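Chintase (PDB 5YUQ) probably hydrolyses the beta-1,4 glycosidic bonds of chitin, as a family 18 glycoside hydrolase with a TIM-barrel fold and a tunnel-like active site. Local coordinates at residues 6-9 and 13-16; 20-25 and 350-355; 30-33 and 37-40; 197-200 and 205-208; 310-315 and 333-338. One frame throughout, in Å; residues are numbered along the deposited sequence. Where two conformers were deposited one is given.

Interaction 1 (6-9 and 13-16); sequences AYVV and LPKS
V9 and L13 bring the backbone of strand 4-9 and that of the loop leaving it within 5.5 Å, CA to CA, as the chain doubles back on itself over three intervening residues. V9 O and L13 N lie 3.3 Å apart, but the angle is too poor for a hydrogen bond, and the segments meet through apolar side chains. V8 is the strand residue whose side chain meets the loop. Its two methyl groups take different partners: CG2 packs against L13 CD2 at 3.8 Å, and CG1 reaches the ring of P14, also 3.8 Å away at CG. With chi1 of -62°, CG1 stands opposite the carbonyl carbon and CG2 is held between that carbon and the backbone N, which spreads the fork so that each tine meets one residue. Strand 4-9 is the first strand of the TIM barrel, and alternation along it sorts the side chains. Y7 points into the barrel, where its hydroxyl bonds N103 and its ring meets W350, whereas V8 faces outward among I25, Y27 and L352. A beta-branched valine suits both the extended backbone and this greasy outer layer. L13 is long enough to span from the loop to the strand while also touching V49 of helix 43-55; its CD2 comes 3.3 Å from V9 O. P14 crosses V8 at roughly a right angle, its compact ring offering CG and CD to V8 CG1 with no N-H to satisfy, and it rests on L352 as well.

Interaction 2 (20-25 and 350-355); sequences DKLDHI and WSLEMD
L352 swings its CG opposite the backbone N (chi1 -170°), which carries CD2 across to L22, whose own CG sits between its backbone N and carbonyl carbon (chi1 55°). The two leucines meet through single methyl groups, CD2 to CD2 at 4.0 Å, with the side chains crossing nearly at right angles. I25 adds a looser touch on the same methyl: its CD1 lies 4.5 Å from L352 CD2. No polar bond joins the segments; the contact is a small, buried hydrocarbon one, for which leucine is apt because its branched end puts a methyl at full reach without any polar group to bury. It sits on the outside of the TIM barrel, where strand 24-32, second in the barrel, and the end of strand 346-350, the last, flank strand 4-9. V8 of that middle strand touches both I25 and L352 and joins the same apolar patch. Beyond W350 the chain passes through a cis peptide to S351, as in many family 18 chitinases, and then enters a 3-10 turn in which M354 N bonds S351 O at 3.1 Å. The turn is stiffened by side chains. S351 OG gives a hydrogen bond of 2.8 Å to E353 OE1, on the syn side of the carboxylate, and S351 N makes a weak one to M354 SD. S351 CB also rests 3.8 Å above one face of the W350 ring, off toward its rim. At the far end D355 uses its two carboxylate oxygens to receive the backbone N-H groups of L361 and L362.

Interaction 3 (30-33 and 37-40); sequences AEPT and ELSG
E37, just ahead of the returning strand, exchanges two bonds with T33: its N donates to T33 OG1 over 3.1 Å, and its O accepts from T33 N at 2.8 Å. Threonine suits this place because its hydroxyl, set between the backbone N and carbonyl carbon at chi1 67°, turns back to meet the incoming amide. A water then ties that hydroxyl to E37 OE1. L38 follows, paired with P32 in a non-hydrogen-bonded position, where a proline costs no cross-strand bond. L38 CB lies 4.2 Å from A30 CB and L38 CD1 4.3 Å from P32 CG, on the face that packs against V64 and helices 73-78 and 80-97. The end of strand 24-32, the second of the TIM barrel, and strand 38-39 form a beta hairpin. S39 is the hydrogen-bonded partner of E31: E31 N reaches S39 O at 2.7 Å, almost straight at 176°, and S39 N returns to E31 O at 3.0 Å. In one conformer of S39, a second water links its OG to E31 OE1, while E31 OE2 bonds T68. G40, just past the strand, has phi of 80°, a value glycine tolerates easily.

Interaction 4 (197-200 and 205-208); sequences LYYS and GVEP
P208 lies over one face of the Y199 ring, with its CA 3.4 Å above the plane and close to the centre. The line from the ring centroid to that CA is only 12° off the normal, which makes this a clear CH-pi contact. V206 comes in at the edge instead, its CG2 lying 3.7 Å from Y199 CE1 near the ring plane. Both segments belong to the long loop that follows strand 175-178, the sixth of the TIM barrel, and leads to helix 211-220, so the tyrosine closes a surface turn of this loop on itself. Tyrosine is well suited to the task: the broad ring accepts the polarised C-H of proline, while its OH reaches the backbone O of V203 within the turn. With CG opposite the backbone N (chi1 161°), the ring extends straight from the chain toward the 205-208 segment. D213 of helix 211-220 also touches the tyrosine. Proline brings a compact ring and no N-H, and valine a branched methyl that fits beside the aromatic rim. G205, before them, adopts a positive phi of 81°, easily accepted by glycine where the chain turns. The E207 side chain starts away from the tyrosine, but its backbone O lies 3.7 Å from Y199 CD1. On the same side of the ring plane, P208 CB lies 3.6 Å from Y199 CE2.

Interaction 5 (310-315 and 333-338); sequences SKTPYA and QDKVDY
K311, just ahead of strand 312-317, approaches the helix at D334 with 7.2 Å between their CA atoms, and no direct hydrogen bond joins the segments. The charged ends of this pair do not meet: K311 CB lies 4.2 Å from D334 OD2, but the lysine chain bends at chi2 (-66°) and NZ goes to a salt bridge with D308, leaving 6.8 Å between K311 NZ and D334 OD2. K335 spans the gap instead. Its long chain leaves the helix and bends at the end, placing NZ 3.5 Å from T312 CG2. A water receives a hydrogen bond from K335 NZ and gives one to K311 O, each 2.8 Å long, so the backbone carbonyl is linked to the helix through a shared molecule. The same ammonium pairs with D327 and bonds A195 O, a set of acceptors that suits lysine's three N-H donors. On the helix, Q333 NE2 bonds D337 OD1 at 2.8 Å, one turn on. K311 and T312 both face D307, forming a G1 beta bulge in the hairpin of strands 302-307 and 312-317, consistent with the insertion domain found in many family 18 chitinases.

How the interactions relate
Interactions 1 and 2 lie side by side, centres 7 Å apart, and are joined by hydrogen bonds from A6 N to H24 O and from L352 N to Y7 O; together they knit the first, second and last barrel strands. Interaction 3 uses strand 24-32 further along, its centre 23 Å from that of interaction 2. Interactions 4 and 5, 14 Å apart by centres, also touch, with L197 N bonded to S310 O, and so bring the loop after strand 175-178 against the hairpin and helix 329-341. Along the chain, interactions 3, 4 and 5 are nested within the span closed by interaction 2, which brings early and late parts of the barrel sequence together, while the centres of interactions 3 and 5 sit about 35 Å apart.

Interaction 1 (6-9 and 13-16)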
# COMPACT_ATOMS: atom_id res chain seq x y z
N ALA A 6 -9.85 1.88 4.61
CA ALA A 6 -9.80 0.60 3.93
C ALA A 6 -9.79 0.82 2.43
O ALA A 6 -10.70 1.45 1.90
CB ALA A 6 -11.00 -0.24 4.33
N TYR A 7 -8.78 0.29 1.76
CA TYR A 7 -8.80 0.27 0.30
C TYR A 7 -9.74 -0.82 -0.19
O TYR A 7 -9.76 -1.93 0.33
CB TYR A 7 -7.40 0.00 -0.26
CG TYR A 7 -6.53 1.23 -0.27
CD1 TYR A 7 -5.74 1.55 0.82
CD2 TYR A 7 -6.51 2.09 -1.37
CE1 TYR A 7 -4.94 2.69 0.82
CE2 TYR A 7 -5.69 3.22 -1.39
CZ TYR A 7 -4.92 3.52 -0.29
OH TYR A 7 -4.13 4.64 -0.29
N VAL A 8 -10.55 -0.46 -1.18
CA VAL A 8 -11.31 -1.45 -1.94
C VAL A 8 -10.89 -1.27 -3.38
O VAL A 8 -10.49 -0.17 -3.78
CB VAL A 8 -12.82 -1.26 -1.79
CG1 VAL A 8 -13.22 -1.45 -0.33
CG2 VAL A 8 -13.26 0.11 -2.31
N VAL A 9 -10.94 -2.35 -4.15
CA VAL A 9 -10.41 -2.32 -5.51
C VAL A 9 -11.50 -2.51 -6.56
O VAL A 9 -12.39 -3.34 -6.40
CB VAL A 9 -9.25 -3.33 -5.70
CG1 VAL A 9 -8.10 -3.00 -4.76
CG2 VAL A 9 -9.72 -4.78 -5.50
N LEU A 13 -14.49 -5.76 -5.77
CA LEU A 13 -15.07 -5.12 -4.60
C LEU A 13 -15.52 -6.17 -3.59
O LEU A 13 -15.87 -7.29 -3.97
CB LEU A 13 -16.25 -4.22 -4.98
CG LEU A 13 -15.88 -2.95 -5.75
CD1 LEU A 13 -17.13 -2.23 -6.24
CD2 LEU A 13 -15.04 -2.01 -4.88
N PRO A 14 -15.49 -5.81 -2.30
CA PRO A 14 -15.95 -6.78 -1.31
C PRO A 14 -17.43 -7.08 -1.51
O PRO A 14 -18.17 -6.19 -1.91
CB PRO A 14 -15.74 -6.05 0.02
CG PRO A 14 -14.78 -4.94 -0.28
CD PRO A 14 -15.06 -4.54 -1.70
N LYS A 15 -17.86 -8.31 -1.25
CA LYS A 15 -19.28 -8.65 -1.41
C LYS A 15 -20.13 -7.93 -0.37
O LYS A 15 -21.29 -7.59 -0.61
CB LYS A 15 -19.48 -10.16 -1.34
CG LYS A 15 -18.83 -10.92 -2.49
CD LYS A 15 -19.19 -10.28 -3.83
CE LYS A 15 -18.70 -11.10 -5.01
NZ LYS A 15 -17.22 -11.28 -5.03
N SER A 16 -19.53 -7.68 0.79
CA SER A 16 -20.18 -6.93 1.86
C SER A 16 -19.14 -6.07 2.58
O SER A 16 -18.12 -6.58 3.05
CB SER A 16 -20.85 -7.87 2.85
OG SER A 16 -21.38 -7.17 3.96

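Interaction 2 (20-25 and 350-355)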
# COMPACT_ATOMS: atom_id res chain seq x y z
N ASP A 20 -19.39 -0.51 9.81
CA ASP A 20 -19.27 -0.13 11.22
C ASP A 20 -17.87 -0.38 11.76
O ASP A 20 -17.54 0.03 12.88
CB ASP A 20 -20.33 -0.83 12.06
CG ASP A 20 -21.73 -0.32 11.78
OD1 ASP A 20 -21.90 0.92 11.75
OD2 ASP A 20 -22.64 -1.14 11.57
N LYS A 21 -17.03 -1.03 10.97
CA LYS A 21 -15.67 -1.35 11.39
C LYS A 21 -14.59 -0.50 10.71
O LYS A 21 -13.40 -0.79 10.81
CB LYS A 21 -15.39 -2.85 11.17
CG LYS A 21 -16.32 -3.77 11.98
CD LYS A 21 -16.13 -5.23 11.59
CE LYS A 21 -17.06 -6.16 12.37
NZ LYS A 21 -16.68 -6.23 13.81
N LEU A 22 -15.02 0.58 10.05
CA LEU A 22 -14.07 1.45 9.36
C LEU A 22 -14.58 2.87 9.30
O LEU A 22 -15.77 3.11 9.50
CB LEU A 22 -13.78 0.92 7.95
CG LEU A 22 -14.97 0.68 7.01
CD1 LEU A 22 -15.36 1.94 6.25
CD2 LEU A 22 -14.66 -0.44 6.04
N ASP A 23 -13.69 3.81 9.00
CA ASP A 23 -14.05 5.22 8.97
C ASP A 23 -14.01 5.81 7.57
O ASP A 23 -14.67 6.82 7.30
CB ASP A 23 -13.08 6.01 9.85
CG ASP A 23 -13.05 5.49 11.26
OD1 ASP A 23 -14.08 5.61 11.95
OD2 ASP A 23 -11.99 4.98 11.69
N HIS A 24 -13.24 5.21 6.69
CA HIS A 24 -12.89 5.83 5.43
C HIS A 24 -12.69 4.74 4.39
O HIS A 24 -11.96 3.79 4.64
CB HIS A 24 -11.59 6.63 5.65
CG HIS A 24 -11.11 7.39 4.46
ND1 HIS A 24 -9.77 7.67 4.27
CD2 HIS A 24 -11.76 7.98 3.43
CE1 HIS A 24 -9.62 8.38 3.16
NE2 HIS A 24 -10.82 8.58 2.64
N ILE A 25 -13.36 4.86 3.25
CA ILE A 25 -13.13 3.93 2.15
C ILE A 25 -12.26 4.63 1.13
O ILE A 25 -12.50 5.80 0.82
CB ILE A 25 -14.45 3.50 1.47
CG1 ILE A 25 -15.29 2.64 2.41
CG2 ILE A 25 -14.16 2.71 0.19
CD1 ILE A 25 -14.70 1.28 2.72
N TRP A 350 -4.65 -2.76 2.92
CA TRP A 350 -4.76 -3.21 1.54
C TRP A 350 -4.93 -4.72 1.51
O TRP A 350 -4.02 -5.44 1.90
CB TRP A 350 -3.49 -2.86 0.73
CG TRP A 350 -3.65 -3.33 -0.69
CD1 TRP A 350 -3.46 -4.60 -1.17
CD2 TRP A 350 -4.10 -2.55 -1.79
NE1 TRP A 350 -3.75 -4.64 -2.51
CE2 TRP A 350 -4.14 -3.39 -2.91
CE3 TRP A 350 -4.45 -1.20 -1.94
CZ2 TRP A 350 -4.54 -2.93 -4.17
CZ3 TRP A 350 -4.85 -0.75 -3.18
CH2 TRP A 350 -4.89 -1.61 -4.28
N SER A 351 -6.09 -5.23 1.07
CA SER A 351 -7.29 -4.47 0.77
C SER A 351 -8.48 -5.26 1.31
O SER A 351 -8.36 -6.45 1.64
CB SER A 351 -7.42 -4.22 -0.74
OG SER A 351 -7.33 -5.45 -1.45
N LEU A 352 -9.64 -4.61 1.39
CA LEU A 352 -10.74 -5.09 2.22
C LEU A 352 -11.31 -6.44 1.82
O LEU A 352 -11.73 -7.22 2.67
CB LEU A 352 -11.85 -4.03 2.25
CG LEU A 352 -12.98 -4.27 3.25
CD1 LEU A 352 -12.41 -4.43 4.65
CD2 LEU A 352 -13.97 -3.11 3.21
N GLU A 353 -11.32 -6.74 0.52
CA GLU A 353 -11.96 -7.97 0.06
C GLU A 353 -11.15 -9.20 0.44
O GLU A 353 -11.63 -10.33 0.32
CB GLU A 353 -12.21 -7.91 -1.46
CG GLU A 353 -11.05 -8.38 -2.33
CD GLU A 353 -9.86 -7.43 -2.35
OE1 GLU A 353 -9.95 -6.29 -1.83
OE2 GLU A 353 -8.82 -7.83 -2.91
N MET A 354 -9.95 -8.98 0.93
CA MET A 354 -9.05 -10.06 1.29
C MET A 354 -9.31 -10.70 2.65
O MET A 354 -8.83 -11.74 2.92
CB MET A 354 -7.56 -9.62 1.24
CG MET A 354 -7.15 -9.07 -0.08
SD MET A 354 -5.39 -8.52 0.16
CE MET A 354 -4.96 -8.08 -1.55
N ASP A 355 -10.09 -10.01 3.47
CA ASP A 355 -10.41 -10.51 4.80
C ASP A 355 -11.37 -11.69 4.68
O ASP A 355 -12.03 -11.86 3.65
CB ASP A 355 -11.06 -9.40 5.64
CG ASP A 355 -10.84 -9.59 7.12
OD1 ASP A 355 -10.29 -10.64 7.55
OD2 ASP A 355 -11.22 -8.69 7.88

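Interaction 3 (30-33 and 37-40)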
# COMPACT_ATOMS: atom_id res chain seq x y z
N ALA A 30 -8.31 5.16 -9.97
CA ALA A 30 -8.46 5.93 -11.20
C ALA A 30 -7.05 6.12 -11.72
O ALA A 30 -6.16 6.50 -10.97
CB ALA A 30 -9.12 7.26 -10.91
N GLU A 31 -6.83 5.84 -13.00
CA GLU A 31 -5.49 5.91 -13.58
C GLU A 31 -5.38 7.07 -14.55
O GLU A 31 -6.11 7.13 -15.54
CB GLU A 31 -5.16 4.59 -14.30
CG GLU A 31 -5.16 3.37 -13.40
CD GLU A 31 -4.62 2.12 -14.09
OE1 GLU A 31 -4.73 2.02 -15.33
OE2 GLU A 31 -4.08 1.24 -13.40
N PRO A 32 -4.48 8.02 -14.27
CA PRO A 32 -4.32 9.14 -15.20
C PRO A 32 -3.82 8.67 -16.56
O PRO A 32 -2.87 7.90 -16.63
CB PRO A 32 -3.27 10.03 -14.51
CG PRO A 32 -3.33 9.64 -13.06
CD PRO A 32 -3.63 8.16 -13.07
N THR A 33 -4.47 9.14 -17.62
CA THR A 33 -4.03 8.83 -18.97
C THR A 33 -3.01 9.85 -19.45
O THR A 33 -2.72 10.83 -18.76
CB THR A 33 -5.21 8.82 -19.96
OG1 THR A 33 -5.73 10.15 -20.10
CG2 THR A 33 -6.31 7.90 -19.48
N GLU A 37 -6.71 12.50 -18.36
CA GLU A 37 -8.06 12.07 -18.01
C GLU A 37 -7.94 10.96 -16.97
O GLU A 37 -6.87 10.38 -16.79
CB GLU A 37 -8.82 11.58 -19.25
CG GLU A 37 -9.10 12.68 -20.26
CD GLU A 37 -10.05 12.25 -21.36
OE1 GLU A 37 -9.65 11.44 -22.22
OE2 GLU A 37 -11.21 12.73 -21.36
N LEU A 38 -9.04 10.67 -16.29
CA LEU A 38 -9.04 9.61 -15.28
C LEU A 38 -9.78 8.42 -15.85
O LEU A 38 -10.97 8.51 -16.17
CB LEU A 38 -9.69 10.10 -13.99
CG LEU A 38 -8.94 11.13 -13.13
CD1 LEU A 38 -7.51 10.68 -12.90
CD2 LEU A 38 -8.95 12.52 -13.73
N SER A 39 -9.08 7.30 -15.99
CA SER A 39 -9.65 6.09 -16.58
C SER A 39 -9.42 4.88 -15.69
O SER A 39 -8.90 5.00 -14.58
CB SER A 39 -9.02 5.83 -17.95
OG SER A 39 -7.68 5.38 -17.82
N GLY A 40 -9.83 3.70 -16.17
CA GLY A 40 -9.53 2.46 -15.49
C GLY A 40 -10.40 2.08 -14.30
O GLY A 40 -10.07 1.13 -13.58
O HOH W 1 -6.47 2.81 -17.24
O HOH W 2 -7.35 10.16 -22.21

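Interaction 4 (197-200 and 205-208)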
# COMPACT_ATOMS: atom_id res chain seq x y z
N LEU A 197 7.27 -5.18 11.11
CA LEU A 197 7.07 -4.02 11.96
C LEU A 197 8.43 -3.43 12.31
O LEU A 197 8.58 -2.22 12.43
CB LEU A 197 6.30 -4.42 13.21
CG LEU A 197 6.01 -3.28 14.19
CD1 LEU A 197 5.25 -2.16 13.51
CD2 LEU A 197 5.22 -3.83 15.37
N TYR A 198 9.42 -4.31 12.45
CA TYR A 198 10.79 -3.88 12.72
C TYR A 198 11.78 -4.53 11.77
O TYR A 198 11.52 -5.60 11.21
CB TYR A 198 11.20 -4.21 14.15
CG TYR A 198 10.33 -3.59 15.20
CD1 TYR A 198 10.49 -2.26 15.56
CD2 TYR A 198 9.35 -4.32 15.85
CE1 TYR A 198 9.70 -1.68 16.52
CE2 TYR A 198 8.55 -3.75 16.81
CZ TYR A 198 8.73 -2.42 17.14
OH TYR A 198 7.94 -1.83 18.10
N TYR A 199 12.93 -3.88 11.61
CA TYR A 199 14.07 -4.41 10.89
C TYR A 199 15.29 -4.28 11.77
O TYR A 199 15.53 -3.21 12.34
CB TYR A 199 14.31 -3.67 9.57
CG TYR A 199 15.71 -3.89 9.05
CD1 TYR A 199 16.05 -5.09 8.44
CD2 TYR A 199 16.69 -2.91 9.19
CE1 TYR A 199 17.33 -5.31 7.98
CE2 TYR A 199 17.98 -3.13 8.72
CZ TYR A 199 18.29 -4.33 8.12
OH TYR A 199 19.57 -4.57 7.65
N SER A 200 16.06 -5.33 11.83
CA SER A 200 17.29 -5.30 12.58
C SER A 200 18.48 -5.34 11.66
O SER A 200 18.58 -6.13 10.81
CB SER A 200 17.40 -6.50 13.52
OG SER A 200 18.70 -6.69 13.99
N GLY A 205 20.78 -9.26 3.69
CA GLY A 205 20.13 -9.90 2.56
C GLY A 205 18.65 -9.58 2.42
O GLY A 205 17.94 -10.23 1.66
N VAL A 206 18.19 -8.58 3.17
CA VAL A 206 16.81 -8.13 3.07
C VAL A 206 16.82 -6.61 2.98
O VAL A 206 17.86 -5.98 3.17
CB VAL A 206 15.95 -8.56 4.28
CG1 VAL A 206 15.94 -10.09 4.41
CG2 VAL A 206 16.45 -7.91 5.55
N GLU A 207 15.66 -6.02 2.69
CA GLU A 207 15.57 -4.56 2.65
C GLU A 207 15.66 -4.01 4.06
O GLU A 207 15.02 -4.52 4.98
CB GLU A 207 14.24 -4.13 2.02
CG GLU A 207 14.10 -4.56 0.57
CD GLU A 207 15.17 -3.98 -0.32
OE1 GLU A 207 15.40 -2.76 -0.29
OE2 GLU A 207 15.80 -4.76 -1.08
N PRO A 208 16.45 -2.95 4.25
CA PRO A 208 16.68 -2.39 5.58
C PRO A 208 15.57 -1.42 5.99
O PRO A 208 15.84 -0.25 6.33
CB PRO A 208 18.00 -1.65 5.41
CG PRO A 208 17.93 -1.15 4.00
CD PRO A 208 17.26 -2.27 3.23

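Interaction 5 (310-315 and 333-338)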
# COMPACT_ATOMS: atom_id res chain seq x y z
N SER A 310 10.56 -9.20 13.37
CA SER A 310 9.63 -8.41 12.58
C SER A 310 8.23 -8.38 13.17
O SER A 310 7.39 -7.59 12.73
CB SER A 310 9.56 -8.94 11.14
OG SER A 310 8.97 -10.23 11.10
N LYS A 311 7.99 -9.22 14.18
CA LYS A 311 6.67 -9.39 14.78
C LYS A 311 5.64 -9.83 13.76
O LYS A 311 4.54 -9.27 13.72
CB LYS A 311 6.19 -8.11 15.49
CG LYS A 311 7.23 -7.45 16.37
CD LYS A 311 7.58 -8.34 17.56
CE LYS A 311 8.71 -7.71 18.37
NZ LYS A 311 9.22 -8.61 19.44
N THR A 312 5.97 -10.83 12.95
CA THR A 312 5.04 -11.37 11.96
C THR A 312 5.14 -12.89 11.88
O THR A 312 6.19 -13.46 12.17
CB THR A 312 5.32 -10.81 10.54
OG1 THR A 312 6.66 -11.13 10.14
CG2 THR A 312 5.14 -9.30 10.50
N PRO A 313 4.04 -13.54 11.48
CA PRO A 313 4.05 -15.00 11.32
C PRO A 313 4.65 -15.37 9.97
O PRO A 313 4.61 -14.57 9.03
CB PRO A 313 2.57 -15.35 11.33
CG PRO A 313 1.92 -14.14 10.70
CD PRO A 313 2.70 -12.97 11.24
N TYR A 314 5.19 -16.57 9.88
CA TYR A 314 5.58 -17.09 8.59
C TYR A 314 5.39 -18.58 8.61
O TYR A 314 5.25 -19.18 9.68
CB TYR A 314 7.03 -16.71 8.24
CG TYR A 314 8.09 -17.28 9.14
CD1 TYR A 314 8.41 -16.67 10.35
CD2 TYR A 314 8.81 -18.41 8.77
CE1 TYR A 314 9.40 -17.19 11.17
CE2 TYR A 314 9.79 -18.93 9.58
CZ TYR A 314 10.08 -18.32 10.78
OH TYR A 314 11.05 -18.85 11.59
N ALA A 315 5.33 -19.18 7.44
CA ALA A 315 5.05 -20.61 7.36
C ALA A 315 5.87 -21.22 6.24
O ALA A 315 6.16 -20.56 5.24
CB ALA A 315 3.56 -20.85 7.14
N GLN A 333 -2.50 -6.64 15.35
CA GLN A 333 -2.65 -6.02 16.66
C GLN A 333 -1.33 -5.34 17.05
O GLN A 333 -1.33 -4.23 17.56
CB GLN A 333 -3.04 -7.05 17.72
CG GLN A 333 -3.22 -6.43 19.11
CD GLN A 333 -4.41 -5.50 19.19
OE1 GLN A 333 -5.53 -5.87 18.86
NE2 GLN A 333 -4.16 -4.26 19.63
N ASP A 334 -0.21 -6.00 16.78
CA ASP A 334 1.08 -5.45 17.17
C ASP A 334 1.40 -4.17 16.40
O ASP A 334 1.98 -3.23 16.95
CB ASP A 334 2.19 -6.49 16.98
CG ASP A 334 2.08 -7.62 17.97
OD1 ASP A 334 1.37 -7.47 18.99
OD2 ASP A 334 2.69 -8.68 17.72
N LYS A 335 1.00 -4.14 15.14
CA LYS A 335 1.12 -2.93 14.32
C LYS A 335 0.24 -1.81 14.86
O LYS A 335 0.66 -0.65 14.90
CB LYS A 335 0.78 -3.24 12.86
CG LYS A 335 1.88 -4.02 12.14
CD LYS A 335 1.38 -4.61 10.82
CE LYS A 335 2.53 -5.16 9.99
NZ LYS A 335 3.07 -6.47 10.49
N VAL A 336 -0.97 -2.15 15.29
CA VAL A 336 -1.88 -1.16 15.87
C VAL A 336 -1.31 -0.61 17.17
O VAL A 336 -1.33 0.61 17.39
CB VAL A 336 -3.28 -1.74 16.10
CG1 VAL A 336 -4.12 -0.80 16.97
CG2 VAL A 336 -3.97 -1.99 14.76
N ASP A 337 -0.79 -1.50 18.01
CA ASP A 337 -0.18 -1.08 19.28
C ASP A 337 0.96 -0.10 19.01
O ASP A 337 1.09 0.92 19.69
CB ASP A 337 0.35 -2.30 20.06
CG ASP A 337 -0.75 -3.26 20.51
OD1 ASP A 337 -1.92 -2.85 20.63
OD2 ASP A 337 -0.41 -4.44 20.74
N TYR A 338 1.77 -0.42 18.01
CA TYR A 338 2.85 0.46 17.61
C TYR A 338 2.34 1.82 17.13
O TYR A 338 2.86 2.87 17.52
CB TYR A 338 3.68 -0.20 16.49
CG TYR A 338 4.74 0.73 15.96
CD1 TYR A 338 5.98 0.81 16.58
CD2 TYR A 338 4.50 1.54 14.86
CE1 TYR A 338 6.97 1.68 16.10
CE2 TYR A 338 5.47 2.40 14.38
CZ TYR A 338 6.70 2.47 15.00
OH TYR A 338 7.65 3.34 14.52
O HOH W 3 3.48 -6.78 13.23